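Local coordinates for aminotransferase class-III (PDB 6K8H), which is a class-III aminotransferase, a two-subunit protein of the PLP-dependent aminotransferase fold that binds (5-hydroxy-4,6-dimethylpyridin-3-yl)methyl dihydrogen phosphate in a buried pocket, at residues Phe254-Val257 and Ile258-Arg261; Thr124-Gly127 and Thr128-Val131; Thr324-Ala327 and Gly328-Met332. All blocks are in the same frame, centred on the assembly; numbering follows the deposited sequence.

Contact 1 of 3, residues Phe254-Val257 and Ile258-Arg261; sequences FDEV and ISLR. With PLR ((5-hydroxy-4,6-dimethylpyridin-3-yl)methyl dihydrogen phosphate), chain D.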
loop_
_atom_site.group_PDB
_atom_site.type_symbol
_atom_site.label_atom_id
_atom_site.label_comp_id
_atom_site.label_asym_id
_atom_site.label_seq_id
_atom_site.Cartn_x
_atom_site.Cartn_y
_atom_site.Cartn_z
ATOM N N PHE B 254 12.972 -12.938 -4.217
ATOM C CA PHE B 254 11.888 -13.565 -4.965
ATOM C C PHE B 254 10.617 -12.742 -4.801
ATOM O O PHE B 254 10.254 -12.377 -3.681
ATOM C CB PHE B 254 11.625 -14.994 -4.493
ATOM C CG PHE B 254 12.583 -16.009 -5.055
ATOM C CD1 PHE B 254 13.754 -15.609 -5.678
ATOM C CD2 PHE B 254 12.315 -17.366 -4.939
ATOM C CE1 PHE B 254 14.650 -16.534 -6.176
ATOM C CE2 PHE B 254 13.201 -18.308 -5.447
ATOM C CZ PHE B 254 14.370 -17.888 -6.073
ATOM N N ASP B 255 9.952 -12.449 -5.917
ATOM C CA ASP B 255 8.615 -11.855 -5.900
ATOM C C ASP B 255 7.622 -13.003 -6.007
ATOM O O ASP B 255 7.356 -13.504 -7.105
ATOM C CB ASP B 255 8.445 -10.853 -7.039
ATOM C CG ASP B 255 7.061 -10.203 -7.058
ATOM O OD1 ASP B 255 6.153 -10.677 -6.338
ATOM O OD2 ASP B 255 6.874 -9.211 -7.802
ATOM N N GLU B 256 7.081 -13.434 -4.863
ATOM C CA GLU B 256 6.062 -14.474 -4.819
ATOM C C GLU B 256 4.684 -13.911 -4.491
ATOM O O GLU B 256 3.852 -14.611 -3.909
ATOM C CB GLU B 256 6.442 -15.572 -3.823
ATOM C CG GLU B 256 7.756 -16.287 -4.166
ATOM C CD GLU B 256 7.667 -17.816 -4.030
ATOM O OE1 GLU B 256 6.640 -18.413 -4.444
ATOM O OE2 GLU B 256 8.634 -18.413 -3.516
ATOM N N VAL B 257 4.426 -12.648 -4.846
ATOM C CA VAL B 257 3.121 -12.063 -4.542
ATOM C C VAL B 257 2.008 -12.903 -5.164
ATOM O O VAL B 257 0.952 -13.105 -4.550
ATOM C CB VAL B 257 3.071 -10.591 -4.999
ATOM C CG1 VAL B 257 1.652 -10.037 -4.891
ATOM C CG2 VAL B 257 4.018 -9.746 -4.145
ATOM N N ILE B 258 2.247 -13.456 -6.353
ATOM C CA ILE B 258 1.357 -14.454 -6.935
ATOM C C ILE B 258 1.845 -15.882 -6.678
ATOM O O ILE B 258 1.043 -16.754 -6.345
ATOM C CB ILE B 258 1.162 -14.214 -8.450
ATOM C CG1 ILE B 258 0.175 -13.060 -8.691
ATOM C CG2 ILE B 258 0.646 -15.493 -9.138
ATOM C CD1 ILE B 258 -0.209 -12.874 -10.164
ATOM N N SER B 259 3.142 -16.157 -6.869
ATOM C CA SER B 259 3.601 -17.549 -6.951
ATOM C C SER B 259 3.589 -18.282 -5.611
ATOM O O SER B 259 3.771 -19.509 -5.602
ATOM C CB SER B 259 4.980 -17.641 -7.615
ATOM O OG SER B 259 6.004 -17.208 -6.741
ATOM N N LEU B 260 3.442 -17.576 -4.482
ATOM C CA LEU B 260 3.503 -18.252 -3.186
ATOM C C LEU B 260 2.439 -19.335 -3.068
ATOM O O LEU B 260 2.613 -20.293 -2.309
ATOM C CB LEU B 260 3.341 -17.245 -2.043
ATOM C CG LEU B 260 3.784 -17.690 -0.642
ATOM C CD1 LEU B 260 5.295 -17.599 -0.470
ATOM C CD2 LEU B 260 3.074 -16.865 0.445
ATOM N N ARG B 261 1.378 -19.217 -3.859
ATOM C CA ARG B 261 0.254 -20.184 -3.788
ATOM C C ARG B 261 0.606 -21.487 -4.521
ATOM O O ARG B 261 -0.251 -22.356 -4.544
ATOM C CB ARG B 261 -1.018 -19.580 -4.388
ATOM C CG ARG B 261 -1.005 -19.503 -5.905
ATOM C CD ARG B 261 -2.356 -19.829 -6.509
ATOM N NE ARG B 261 -3.382 -18.850 -6.196
ATOM C CZ ARG B 261 -4.676 -19.030 -6.409
ATOM N NH1 ARG B 261 -5.532 -18.077 -6.089
ATOM N NH2 ARG B 261 -5.111 -20.161 -6.925
HETATM N N1 PLR D . 4.248 -8.670 -7.719
HETATM C C2 PLR D . 3.540 -9.508 -8.468
HETATM C C2A PLR D . 4.221 -10.687 -9.082
HETATM C C3 PLR D . 2.167 -9.298 -8.659
HETATM O O3 PLR D . 1.479 -10.175 -9.417
HETATM C C4 PLR D . 1.545 -8.184 -8.061
HETATM C C4A PLR D . 0.111 -7.958 -8.247
HETATM C C5 PLR D . 2.318 -7.326 -7.272
HETATM C C6 PLR D . 3.653 -7.602 -7.151
HETATM C C5A PLR D . 1.727 -6.103 -6.622
HETATM O O4P PLR D . 0.803 -6.371 -5.524
HETATM P P PLR D . -0.344 -5.297 -5.181
HETATM O O1P PLR D . 0.376 -4.001 -4.989
HETATM O O2P PLR D . -1.247 -5.266 -6.359
HETATM O O3P PLR D . -1.028 -5.782 -3.944
HETATM O O HOH W 1 4.855 -13.997 -7.995
#
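Ser259 and Leu260 fold back onto Glu256, and two hydrogen bonds close this turn. The hydroxyl Ser259 OG donates to Glu256 OE1 at 2.7 Å, coming in from above the carboxylate plane and not within it. A bend at chi2 (-135°) curls the glutamate chain so that its CB, CG and CD all pass close to that hydroxyl. The second bond is between backbones, Leu260 N to Glu256 O at 3.0 Å. Beyond the turn, Met267 N and Gln268 NE2 also donate to the same buried carboxylate, which ties it to helix 266-271.

A water extends the polar network: it donates to Asp255 O and accepts from Ser259 N, the latter at 3.0 Å.

The turn leaves the end of strand 251-255, inside the large mixed sheet of the PLP-dependent aminotransferase fold, where the aspartate faces the pyridine of the ligand. Asp255 OD2 lies 2.7 Å from N1 of PLR and is also hydrogen-bonded to His155 ND1. Its other oxygen, OD1, accepts from Val257 N at 3.0 Å nearly along the C-O axis, an Asx turn that helps to hold the carboxylate's rotation.

Aliphatic side chains form part of the pocket wall. Val257 lays both methyls over the pyridine ring, with CG1 3.7 Å from C5 of PLR, and Ile258 CG1 comes within 3.2 Å of O3 of PLR.

Contact 2 of 3, residues Thr124-Gly127 and Thr128-Val131; sequences TNSG and TEAV. With PLR ((5-hydroxy-4,6-dimethylpyridin-3-yl)methyl dihydrogen phosphate), chain D.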
loop_
_atom_site.group_PDB
_atom_site.type_symbol
_atom_site.label_atom_id
_atom_site.label_comp_id
_atom_site.label_asym_id
_atom_site.label_seq_id
_atom_site.Cartn_x
_atom_site.Cartn_y
_atom_site.Cartn_z
ATOM N N THR B 124 3.132 -5.354 5.156
ATOM C CA THR B 124 2.871 -4.088 4.490
ATOM C C THR B 124 1.411 -4.081 4.051
ATOM O O THR B 124 0.664 -5.010 4.378
ATOM C CB THR B 124 3.793 -3.910 3.287
ATOM O OG1 THR B 124 3.445 -4.886 2.301
ATOM C CG2 THR B 124 5.272 -4.094 3.685
ATOM N N ASN B 125 1.000 -3.069 3.290
ATOM C CA ASN B 125 -0.393 -2.949 2.882
ATOM C C ASN B 125 -0.632 -3.301 1.419
ATOM O O ASN B 125 -1.767 -3.157 0.938
ATOM C CB ASN B 125 -0.896 -1.542 3.197
ATOM C CG ASN B 125 -0.696 -1.206 4.648
ATOM O OD1 ASN B 125 -1.383 -1.756 5.507
ATOM N ND2 ASN B 125 0.296 -0.372 4.943
ATOM N N SER B 126 0.397 -3.758 0.701
ATOM C CA SER B 126 0.253 -4.130 -0.702
ATOM C C SER B 126 1.482 -4.931 -1.104
ATOM O O SER B 126 2.536 -4.850 -0.458
ATOM C CB SER B 126 0.069 -2.920 -1.609
ATOM O OG SER B 126 1.209 -2.109 -1.542
ATOM N N GLY B 127 1.330 -5.714 -2.175
ATOM C CA GLY B 127 2.489 -6.348 -2.779
ATOM C C GLY B 127 3.474 -5.331 -3.326
ATOM O O GLY B 127 4.688 -5.536 -3.282
ATOM N N THR B 128 2.954 -4.224 -3.867
ATOM C CA THR B 128 3.806 -3.111 -4.273
ATOM C C THR B 128 4.675 -2.635 -3.120
ATOM O O THR B 128 5.886 -2.418 -3.285
ATOM C CB THR B 128 2.949 -1.961 -4.783
ATOM O OG1 THR B 128 2.390 -2.331 -6.034
ATOM C CG2 THR B 128 3.806 -0.676 -4.940
ATOM N N GLU B 129 4.065 -2.438 -1.945
ATOM C CA GLU B 129 4.829 -2.008 -0.779
ATOM C C GLU B 129 5.828 -3.074 -0.361
ATOM O O GLU B 129 6.949 -2.757 0.043
ATOM C CB GLU B 129 3.893 -1.670 0.394
ATOM C CG GLU B 129 3.222 -0.295 0.313
ATOM C CD GLU B 129 2.565 0.147 1.644
ATOM O OE1 GLU B 129 2.490 -0.656 2.605
ATOM O OE2 GLU B 129 2.118 1.312 1.717
ATOM N N ALA B 130 5.435 -4.345 -0.433
ATOM C CA ALA B 130 6.355 -5.420 -0.071
ATOM C C ALA B 130 7.592 -5.401 -0.961
ATOM O O ALA B 130 8.726 -5.479 -0.472
ATOM C CB ALA B 130 5.636 -6.766 -0.168
ATOM N N VAL B 131 7.388 -5.274 -2.274
ATOM C CA VAL B 131 8.509 -5.221 -3.215
ATOM C C VAL B 131 9.377 -4.001 -2.936
ATOM O O VAL B 131 10.615 -4.081 -2.935
ATOM C CB VAL B 131 7.985 -5.224 -4.665
ATOM C CG1 VAL B 131 9.116 -4.976 -5.664
ATOM C CG2 VAL B 131 7.274 -6.563 -4.971
HETATM N N1 PLR D . 4.248 -8.670 -7.719
HETATM C C2 PLR D . 3.540 -9.508 -8.468
HETATM C C2A PLR D . 4.221 -10.687 -9.082
HETATM C C3 PLR D . 2.167 -9.298 -8.659
HETATM O O3 PLR D . 1.479 -10.175 -9.417
HETATM C C4 PLR D . 1.545 -8.184 -8.061
HETATM C C4A PLR D . 0.111 -7.958 -8.247
HETATM C C5 PLR D . 2.318 -7.326 -7.272
HETATM C C6 PLR D . 3.653 -7.602 -7.151
HETATM C C5A PLR D . 1.727 -6.103 -6.622
HETATM O O4P PLR D . 0.803 -6.371 -5.524
HETATM P P PLR D . -0.344 -5.297 -5.181
HETATM O O1P PLR D . 0.376 -4.001 -4.989
HETATM O O2P PLR D . -1.247 -5.266 -6.359
HETATM O O3P PLR D . -1.028 -5.782 -3.944
HETATM O O HOH W 2 2.076 2.200 4.463
#
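One carboxylate oxygen, Glu129 OE1, receives two N-H groups from a single residue, Asn125. The backbone Asn125 N donates at 2.9 Å from above the carboxylate plane, while the side-chain Asn125 ND2 reaches the same oxygen at 3.2 Å on its syn side. Both donors come from one face of the plane, and the amide and carboxylate planes stand 69° apart. Extended beyond CG, the Glu129 chain runs back past Ser126 to deliver its oxygen to the asparagine. A water, donating to OE2 and weakly bound by ND2, adds a further link between the two groups. Across the dimer interface, OE2 is also hydrogen-bonded to Ser126 OG of the second subunit, and the reciprocal bond joins Ser126 to Glu129 of that subunit.

Ser126 is the N-cap of helix 127-142. With chi1 at 63°, OG sits between its own backbone N and carbonyl carbon, where it accepts from Glu129 N at 2.9 Å. This start of a helix after strand 120-124 forms part of the phosphate-binding site of the PLP-dependent aminotransferase fold. Gly127 N donates to O3P of PLR at 2.9 Å. Thr128 grips O1P of PLR twice, through its N and through OG1, the latter at 2.8 Å. The helix N-terminus probably adds a favourable electrostatic field for the phosphate, while Thr317 of the second subunit supplies another hydrogen bond to the ligand.

Behind the cap, Ser126 O is held from opposite faces of its carbonyl plane. Thr124 OG1 donates from one at 2.9 Å; from the other comes the backbone Ala130 N, whose bond closes the first turn of the helix.

Contact 3 of 3, residues Thr324-Ala327 and Gly328-Met332; sequences TMVA and GLTAM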
loop_
_atom_site.group_PDB
_atom_site.type_symbol
_atom_site.label_atom_id
_atom_site.label_comp_id
_atom_site.label_asym_id
_atom_site.label_seq_id
_atom_site.Cartn_x
_atom_site.Cartn_y
_atom_site.Cartn_z
ATOM N N THR B 324 -6.736 -7.782 8.636
ATOM C CA THR B 324 -5.921 -8.482 7.646
ATOM C C THR B 324 -5.184 -9.665 8.263
ATOM O O THR B 324 -5.086 -10.730 7.645
ATOM C CB THR B 324 -4.922 -7.521 7.008
ATOM O OG1 THR B 324 -5.625 -6.455 6.366
ATOM C CG2 THR B 324 -4.022 -8.254 5.975
ATOM N N MET B 325 -4.685 -9.512 9.495
ATOM C CA MET B 325 -3.923 -10.598 10.112
ATOM C C MET B 325 -4.806 -11.805 10.394
ATOM O O MET B 325 -4.405 -12.944 10.143
ATOM C CB MET B 325 -3.253 -10.110 11.399
ATOM C CG MET B 325 -2.209 -9.022 11.169
ATOM S SD MET B 325 -0.759 -9.536 10.212
ATOM C CE MET B 325 -1.254 -9.094 8.536
ATOM N N VAL B 326 -6.021 -11.568 10.899
ATOM C CA VAL B 326 -6.947 -12.648 11.211
ATOM C C VAL B 326 -7.465 -13.311 9.933
ATOM O O VAL B 326 -7.527 -14.545 9.836
ATOM C CB VAL B 326 -8.074 -12.095 12.100
ATOM C CG1 VAL B 326 -9.260 -12.998 12.085
ATOM C CG2 VAL B 326 -7.547 -11.898 13.543
ATOM N N ALA B 327 -7.839 -12.510 8.935
ATOM C CA ALA B 327 -8.313 -13.081 7.680
ATOM C C ALA B 327 -7.210 -13.879 6.986
ATOM O O ALA B 327 -7.463 -14.958 6.430
ATOM C CB ALA B 327 -8.842 -11.976 6.770
ATOM N N GLY B 328 -5.974 -13.373 7.024
ATOM C CA GLY B 328 -4.860 -14.107 6.453
ATOM C C GLY B 328 -4.557 -15.390 7.203
ATOM O O GLY B 328 -4.291 -16.426 6.589
ATOM N N LEU B 329 -4.581 -15.343 8.538
ATOM C CA LEU B 329 -4.372 -16.558 9.325
ATOM C C LEU B 329 -5.399 -17.627 8.967
ATOM O O LEU B 329 -5.051 -18.798 8.768
ATOM C CB LEU B 329 -4.426 -16.241 10.824
ATOM C CG LEU B 329 -3.931 -17.419 11.678
ATOM C CD1 LEU B 329 -2.453 -17.681 11.397
ATOM C CD2 LEU B 329 -4.170 -17.198 13.163
ATOM N N THR B 330 -6.674 -17.240 8.874
ATOM C CA THR B 330 -7.718 -18.205 8.518
ATOM C C THR B 330 -7.519 -18.745 7.107
ATOM O O THR B 330 -7.558 -19.966 6.881
ATOM C CB THR B 330 -9.094 -17.550 8.663
ATOM O OG1 THR B 330 -9.190 -16.951 9.960
ATOM C CG2 THR B 330 -10.219 -18.565 8.492
ATOM N N ALA B 331 -7.289 -17.847 6.138
ATOM C CA ALA B 331 -7.099 -18.277 4.751
ATOM C C ALA B 331 -5.952 -19.269 4.632
ATOM O O ALA B 331 -6.077 -20.315 3.980
ATOM C CB ALA B 331 -6.839 -17.065 3.853
ATOM N N MET B 332 -4.825 -18.966 5.276
ATOM C CA MET B 332 -3.670 -19.844 5.169
ATOM C C MET B 332 -3.900 -21.148 5.918
ATOM O O MET B 332 -3.513 -22.213 5.430
ATOM C CB MET B 332 -2.421 -19.129 5.682
ATOM C CG MET B 332 -2.016 -17.917 4.859
ATOM S SD MET B 332 -1.826 -18.265 3.093
ATOM C CE MET B 332 -0.327 -19.251 3.113
#
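Thr330 leans back on Val326 one turn earlier in helix 322-334, an alpha helix of the PLP-dependent aminotransferase fold that packs against helices 81-91 and 102-114. Its CB lies 3.6 Å from Val326 O, and slightly farther from Ala327 O, so the side chain starts out close to two carbonyl oxygens of the preceding turn. From CB the two branches part. The hydroxyl turns toward the backbone: chi1 of -51° puts OG1 beside its own N and anti to its carbonyl carbon, and from there it donates to Val326 O at 2.9 Å. The methyl, CG2, takes the other course, anti to the backbone N. Although the hydroxyl is the polar tip of a partly exposed residue, it is thus bound back into its own helix. The threonine side chain also rests on Ala86 of helix 81-91.

Val326 O consequently accepts twice from one residue, since Thr330 N makes the regular helical bond to it at 3.0 Å. The two donors approach from opposite faces of the carbonyl plane, the N-H tilted by 24° and the hydroxyl by 32°, which lets both reach one oxygen together.

On neighbouring positions the spacing of four residues continues, with Gly328 N bonded to Thr324 O, Leu329 N to Met325 O, and Ala331 N to Ala327 O. Side chains lie close to these acceptors too: Leu329 CB passes 3.4 Å from Met325 O. Met325 packs against His103 and Leu107 of helix 102-114. Ala331 brings its single methyl back over the preceding turn, where CB stops 3.4 Å from Ala327 O.

How the contacts relate
Contacts 1 and 2 serve opposite ends of the same PLR molecule: contact 1 meets its pyridine ring, contact 2 its phosphate. Their centres are about 12 Å apart, yet they touch directly, with Val257 CG2 4.0 Å from Gly127 CA and Asp255 OD2 3.9 Å from Val131 CG2. Contact 2 also reaches the dimer interface, where the side chain of Glu129 comes within about 5 Å of another bound PLR. Contact 3 touches neither: its centre is about 17 Å from that of contact 1 and 16 Å from that of contact 2, with nearest atoms about 5 and 6 Å away. Its Thr324 side chain is about 11 Å from a bound PLR. Contact 3 lies in helix 322-334, packed on helices 81-91 and 102-114.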